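Local coordinates for Ctr9 protein (Myceliophthora thermophila, PDB 6AF0) that probably binds the RNA polymerase II complex and contains an elongated array of tetratricopeptide-type helices, at residues Asp610-Lys622 with Lys637-Leu651. Sequence-based numbering, arbitrary orientation.
Sequences DYTDARTRLAYIK and KLYQENPSDLEVRGL
In the tetratricopeptide-type helical array, helix 612-625 packs against its antiparallel neighbour, helix 630-641, and the following helix, 646-662, through Thr616, Ala619, Leu638, Val648 and Leu651. CD1 of Leu638 lies over the backbone of Thr616 and reaches CB of Ala619 at 3.6 Å, while its CG lies beside the aliphatic stem of Arg615. From the third helix, Leu651 brings CD2 to 3.7 Å from CG2 of Thr616, the two side chains running past each other in opposite directions.

The short segments of helices 612-622 and 646-651 run nearly parallel, 10° apart with axes 10.1 Å from each other, an up-down-up order consistent with a TPR-like stack. Both branches of Thr616 touch this neighbour: CG2, anti to the backbone N, meets Leu651, and OG1 lies against CG2 of Val648 yet bonds back to O of Thr612 at 2.8 Å, from above the carbonyl plane. A valine here, lacking the hydroxyl, would probably leave the Thr612 carbonyl less firmly fixed, held by the Thr616 backbone N-H.

At the N-terminal end of helix 612-625, Thr612 OG1 donates a weak bond to OD2 of Asp645, the N-cap of helix 646-662. Toward helix 630-641, NH1 of Arg615 forms a salt bridge with OE1 of Glu641 at 3.3 Å, guanidinium and carboxylate planes 83° apart; Lys637 pairs with the other carboxylate oxygen. Asp613 and Glu647 form salt bridges to basic side chains of other protein chains.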
loop_
_atom_site.group_PDB
_atom_site.type_symbol
_atom_site.label_atom_id
_atom_site.label_comp_id
_atom_site.label_asym_id
_atom_site.label_seq_id
_atom_site.Cartn_x
_atom_site.Cartn_y
_atom_site.Cartn_z
ATOM N N ASP A 610 -16.657 -38.940 0.749
ATOM C CA ASP A 610 -16.476 -38.422 2.112
ATOM C C ASP A 610 -16.324 -36.902 2.151
ATOM O O ASP A 610 -16.190 -36.337 3.240
ATOM C CB ASP A 610 -15.261 -39.062 2.747
ATOM C CG ASP A 610 -14.218 -39.406 1.737
ATOM O OD1 ASP A 610 -14.604 -39.851 0.630
ATOM O OD2 ASP A 610 -13.018 -39.253 2.043
ATOM N N TYR A 611 -16.311 -36.256 0.972
ATOM C CA TYR A 611 -16.446 -34.785 0.869
ATOM C C TYR A 611 -17.875 -34.421 1.209
ATOM O O TYR A 611 -18.780 -34.616 0.400
ATOM C CB TYR A 611 -16.117 -34.278 -0.531
ATOM C CG TYR A 611 -15.815 -32.789 -0.589
ATOM C CD1 TYR A 611 -16.717 -31.896 -1.146
ATOM C CD2 TYR A 611 -14.618 -32.279 -0.100
ATOM C CE1 TYR A 611 -16.439 -30.540 -1.220
ATOM C CE2 TYR A 611 -14.334 -30.922 -0.168
ATOM C CZ TYR A 611 -15.254 -30.054 -0.731
ATOM O OH TYR A 611 -15.025 -28.697 -0.821
ATOM N N THR A 612 -18.075 -33.892 2.410
ATOM C CA THR A 612 -19.404 -33.891 3.016
ATOM C C THR A 612 -20.272 -32.729 2.577
ATOM O O THR A 612 -21.483 -32.897 2.406
ATOM C CB THR A 612 -19.313 -33.941 4.543
ATOM O OG1 THR A 612 -18.270 -33.070 4.993
ATOM C CG2 THR A 612 -18.978 -35.333 4.964
ATOM N N ASP A 613 -19.645 -31.567 2.378
ATOM C CA ASP A 613 -20.341 -30.376 1.884
ATOM C C ASP A 613 -21.119 -30.722 0.605
ATOM O O ASP A 613 -22.220 -30.208 0.367
ATOM C CB ASP A 613 -19.356 -29.205 1.660
ATOM C CG ASP A 613 -19.045 -28.404 2.975
ATOM O OD1 ASP A 613 -19.667 -28.652 4.044
ATOM O OD2 ASP A 613 -18.169 -27.507 2.945
ATOM N N ALA A 614 -20.562 -31.619 -0.203
ATOM C CA ALA A 614 -21.271 -32.091 -1.384
ATOM C C ALA A 614 -22.573 -32.778 -1.019
ATOM O O ALA A 614 -23.617 -32.434 -1.533
ATOM C CB ALA A 614 -20.405 -33.023 -2.192
ATOM N N ARG A 615 -22.517 -33.749 -0.124
ATOM C CA ARG A 615 -23.724 -34.475 0.229
ATOM C C ARG A 615 -24.687 -33.620 1.043
ATOM O O ARG A 615 -25.892 -33.840 0.990
ATOM C CB ARG A 615 -23.399 -35.778 0.964
ATOM C CG ARG A 615 -24.659 -36.519 1.434
ATOM C CD ARG A 615 -24.425 -37.982 1.772
ATOM N NE ARG A 615 -23.506 -38.619 0.835
ATOM C CZ ARG A 615 -22.608 -39.549 1.160
ATOM N NH1 ARG A 615 -22.486 -39.980 2.416
ATOM N NH2 ARG A 615 -21.819 -40.056 0.218
ATOM N N THR A 616 -24.156 -32.653 1.792
ATOM C CA THR A 616 -24.992 -31.674 2.499
ATOM C C THR A 616 -25.838 -30.866 1.507
ATOM O O THR A 616 -27.036 -30.677 1.726
ATOM C CB THR A 616 -24.167 -30.699 3.352
ATOM O OG1 THR A 616 -23.171 -31.402 4.127
ATOM C CG2 THR A 616 -25.087 -29.894 4.257
ATOM N N ARG A 617 -25.215 -30.402 0.422
ATOM C CA ARG A 617 -25.958 -29.766 -0.688
ATOM C C ARG A 617 -26.922 -30.750 -1.333
ATOM O O ARG A 617 -28.035 -30.395 -1.688
ATOM C CB ARG A 617 -25.020 -29.169 -1.748
ATOM C CG ARG A 617 -24.243 -27.942 -1.272
ATOM C CD ARG A 617 -25.120 -26.878 -0.615
ATOM N NE ARG A 617 -26.270 -26.517 -1.435
ATOM C CZ ARG A 617 -27.095 -25.496 -1.186
ATOM N NH1 ARG A 617 -26.929 -24.711 -0.142
ATOM N NH2 ARG A 617 -28.099 -25.247 -1.996
ATOM N N LEU A 618 -26.503 -32.000 -1.470
ATOM C CA LEU A 618 -27.391 -33.021 -2.013
ATOM C C LEU A 618 -28.621 -33.133 -1.134
ATOM O O LEU A 618 -29.726 -33.145 -1.621
ATOM C CB LEU A 618 -26.686 -34.374 -2.152
ATOM C CG LEU A 618 -25.871 -34.556 -3.440
ATOM C CD1 LEU A 618 -25.066 -35.840 -3.370
ATOM C CD2 LEU A 618 -26.738 -34.546 -4.697
ATOM N N ALA A 619 -28.416 -33.154 0.173
ATOM C CA ALA A 619 -29.515 -33.348 1.112
ATOM C C ALA A 619 -30.474 -32.155 1.133
ATOM O O ALA A 619 -31.677 -32.306 1.408
ATOM C CB ALA A 619 -28.972 -33.621 2.501
ATOM N N TYR A 620 -29.950 -30.972 0.836
ATOM C CA TYR A 620 -30.797 -29.801 0.761
ATOM C C TYR A 620 -31.576 -29.885 -0.562
ATOM O O TYR A 620 -32.814 -29.718 -0.580
ATOM C CB TYR A 620 -29.980 -28.504 0.888
ATOM C CG TYR A 620 -30.761 -27.283 0.479
ATOM C CD1 TYR A 620 -31.784 -26.787 1.284
ATOM C CD2 TYR A 620 -30.517 -26.664 -0.739
ATOM C CE1 TYR A 620 -32.525 -25.679 0.890
ATOM C CE2 TYR A 620 -31.242 -25.563 -1.140
ATOM C CZ TYR A 620 -32.241 -25.067 -0.333
ATOM O OH TYR A 620 -32.943 -23.965 -0.777
ATOM N N ILE A 621 -30.854 -30.157 -1.656
ATOM C CA ILE A 621 -31.478 -30.361 -2.979
ATOM C C ILE A 621 -32.658 -31.340 -2.814
ATOM O O ILE A 621 -33.746 -31.175 -3.385
ATOM C CB ILE A 621 -30.465 -30.925 -4.014
ATOM C CG1 ILE A 621 -29.557 -29.830 -4.590
ATOM C CG2 ILE A 621 -31.191 -31.609 -5.157
ATOM C CD1 ILE A 621 -28.444 -30.358 -5.474
ATOM N N LYS A 622 -32.402 -32.366 -2.011
ATOM C CA LYS A 622 -33.406 -33.368 -1.646
ATOM C C LYS A 622 -34.503 -32.838 -0.742
ATOM O O LYS A 622 -35.680 -33.149 -0.944
ATOM C CB LYS A 622 -32.738 -34.526 -0.915
ATOM C CG LYS A 622 -31.857 -35.373 -1.799
ATOM C CD LYS A 622 -32.695 -36.330 -2.622
ATOM C CE LYS A 622 -31.832 -37.087 -3.625
ATOM N NZ LYS A 622 -32.414 -36.978 -4.985
ATOM N N LYS A 637 -30.072 -39.365 7.536
ATOM C CA LYS A 637 -28.934 -40.197 7.157
ATOM C C LYS A 637 -27.641 -39.400 7.272
ATOM O O LYS A 637 -26.658 -39.895 7.813
ATOM C CB LYS A 637 -29.152 -40.745 5.737
ATOM C CG LYS A 637 -28.126 -41.754 5.253
ATOM C CD LYS A 637 -28.548 -42.365 3.910
ATOM C CE LYS A 637 -27.433 -43.133 3.190
ATOM N NZ LYS A 637 -26.100 -42.468 3.266
ATOM N N LEU A 638 -27.680 -38.148 6.814
ATOM C CA LEU A 638 -26.521 -37.230 6.839
ATOM C C LEU A 638 -26.159 -36.745 8.226
ATOM O O LEU A 638 -24.993 -36.534 8.534
ATOM C CB LEU A 638 -26.809 -35.981 6.012
ATOM C CG LEU A 638 -25.609 -35.325 5.324
ATOM C CD1 LEU A 638 -26.094 -34.106 4.592
ATOM C CD2 LEU A 638 -24.465 -34.918 6.235
ATOM N N TYR A 639 -27.179 -36.507 9.035
ATOM C CA TYR A 639 -26.987 -36.190 10.431
ATOM C C TYR A 639 -26.351 -37.379 11.176
ATOM O O TYR A 639 -25.412 -37.201 11.963
ATOM C CB TYR A 639 -28.324 -35.833 11.055
ATOM C CG TYR A 639 -28.183 -35.327 12.462
ATOM C CD1 TYR A 639 -28.648 -36.072 13.555
ATOM C CD2 TYR A 639 -27.561 -34.126 12.705
ATOM C CE1 TYR A 639 -28.509 -35.608 14.853
ATOM C CE2 TYR A 639 -27.424 -33.654 13.978
ATOM C CZ TYR A 639 -27.895 -34.389 15.059
ATOM O OH TYR A 639 -27.734 -33.889 16.337
ATOM N N GLN A 640 -26.862 -38.586 10.916
ATOM C CA GLN A 640 -26.328 -39.793 11.546
ATOM C C GLN A 640 -24.908 -39.986 11.038
ATOM O O GLN A 640 -23.956 -39.811 11.799
ATOM C CB GLN A 640 -27.231 -41.022 11.288
ATOM C CG GLN A 640 -26.634 -42.410 11.580
ATOM C CD GLN A 640 -25.720 -42.490 12.807
ATOM O OE1 GLN A 640 -24.506 -42.645 12.664
ATOM N NE2 GLN A 640 -26.300 -42.418 14.013
ATOM N N GLU A 641 -24.767 -40.266 9.743
ATOM C CA GLU A 641 -23.457 -40.572 9.162
ATOM C C GLU A 641 -22.420 -39.512 9.413
ATOM O O GLU A 641 -21.239 -39.800 9.314
ATOM C CB GLU A 641 -23.550 -40.788 7.663
ATOM C CG GLU A 641 -23.956 -42.199 7.297
ATOM C CD GLU A 641 -24.127 -42.373 5.810
ATOM O OE1 GLU A 641 -23.352 -41.763 5.031
ATOM O OE2 GLU A 641 -25.045 -43.127 5.427
ATOM N N ASN A 642 -22.838 -38.293 9.737
ATOM C CA ASN A 642 -21.894 -37.166 9.757
ATOM C C ASN A 642 -22.199 -36.068 10.781
ATOM O O ASN A 642 -22.209 -34.886 10.447
ATOM C CB ASN A 642 -21.788 -36.576 8.341
ATOM C CG ASN A 642 -20.361 -36.345 7.940
ATOM O OD1 ASN A 642 -19.706 -35.442 8.460
ATOM N ND2 ASN A 642 -19.842 -37.207 7.063
ATOM N N PRO A 643 -22.348 -36.450 12.054
ATOM C CA PRO A 643 -23.056 -35.670 13.082
ATOM C C PRO A 643 -22.364 -34.471 13.727
ATOM O O PRO A 643 -22.971 -33.833 14.595
ATOM C CB PRO A 643 -23.331 -36.710 14.183
ATOM C CG PRO A 643 -22.659 -37.974 13.751
ATOM C CD PRO A 643 -21.726 -37.645 12.630
ATOM N N SER A 644 -21.130 -34.160 13.352
ATOM C CA SER A 644 -20.441 -33.050 14.014
ATOM C C SER A 644 -20.002 -31.936 13.071
ATOM O O SER A 644 -19.179 -31.083 13.451
ATOM C CB SER A 644 -19.231 -33.564 14.790
ATOM O OG SER A 644 -18.065 -33.575 13.979
ATOM N N ASP A 645 -20.538 -31.936 11.853
ATOM C CA ASP A 645 -20.226 -30.868 10.915
ATOM C C ASP A 645 -21.191 -29.715 11.134
ATOM O O ASP A 645 -22.390 -29.869 10.913
ATOM C CB ASP A 645 -20.319 -31.368 9.475
ATOM C CG ASP A 645 -19.716 -30.391 8.472
ATOM O OD1 ASP A 645 -19.992 -29.163 8.546
ATOM O OD2 ASP A 645 -18.959 -30.871 7.599
ATOM N N LEU A 646 -20.670 -28.560 11.529
ATOM C CA LEU A 646 -21.516 -27.408 11.881
ATOM C C LEU A 646 -22.460 -26.930 10.782
ATOM O O LEU A 646 -23.569 -26.476 11.089
ATOM C CB LEU A 646 -20.670 -26.227 12.340
ATOM C CG LEU A 646 -19.764 -26.481 13.541
ATOM C CD1 LEU A 646 -19.200 -25.139 14.004
ATOM C CD2 LEU A 646 -20.490 -27.228 14.668
ATOM N N GLU A 647 -22.013 -27.014 9.525
ATOM C CA GLU A 647 -22.878 -26.735 8.369
ATOM C C GLU A 647 -23.987 -27.772 8.298
ATOM O O GLU A 647 -25.159 -27.436 8.255
ATOM C CB GLU A 647 -22.082 -26.737 7.067
ATOM C CG GLU A 647 -21.098 -25.586 6.951
ATOM C CD GLU A 647 -21.767 -24.227 6.966
ATOM O OE1 GLU A 647 -22.785 -24.059 6.279
ATOM O OE2 GLU A 647 -21.266 -23.320 7.653
ATOM N N VAL A 648 -23.606 -29.038 8.307
ATOM C CA VAL A 648 -24.565 -30.140 8.315
ATOM C C VAL A 648 -25.539 -29.959 9.465
ATOM O O VAL A 648 -26.756 -30.192 9.355
ATOM C CB VAL A 648 -23.860 -31.499 8.492
ATOM C CG1 VAL A 648 -24.869 -32.594 8.769
ATOM C CG2 VAL A 648 -23.035 -31.844 7.258
ATOM N N ARG A 649 -24.980 -29.541 10.585
ATOM C CA ARG A 649 -25.773 -29.320 11.750
ATOM C C ARG A 649 -26.836 -28.301 11.375
ATOM O O ARG A 649 -28.030 -28.618 11.357
ATOM C CB ARG A 649 -24.900 -28.830 12.898
ATOM C CG ARG A 649 -23.884 -29.842 13.406
ATOM C CD ARG A 649 -24.489 -30.910 14.298
ATOM N NE ARG A 649 -24.623 -30.489 15.690
ATOM C CZ ARG A 649 -25.283 -31.181 16.617
ATOM N NH1 ARG A 649 -25.860 -32.337 16.318
ATOM N NH2 ARG A 649 -25.370 -30.723 17.852
ATOM N N GLY A 650 -26.385 -27.103 11.012
ATOM C CA GLY A 650 -27.284 -26.000 10.675
ATOM C C GLY A 650 -28.432 -26.445 9.792
ATOM O O GLY A 650 -29.590 -26.092 10.048
ATOM N N LEU A 651 -28.104 -27.233 8.767
ATOM C CA LEU A 651 -29.099 -27.740 7.833
ATOM C C LEU A 651 -30.165 -28.575 8.545
ATOM O O LEU A 651 -31.372 -28.426 8.314
ATOM C CB LEU A 651 -28.442 -28.567 6.730
ATOM C CG LEU A 651 -29.475 -29.150 5.753
ATOM C CD1 LEU A 651 -30.314 -28.073 5.081
ATOM C CD2 LEU A 651 -28.808 -30.007 4.692
#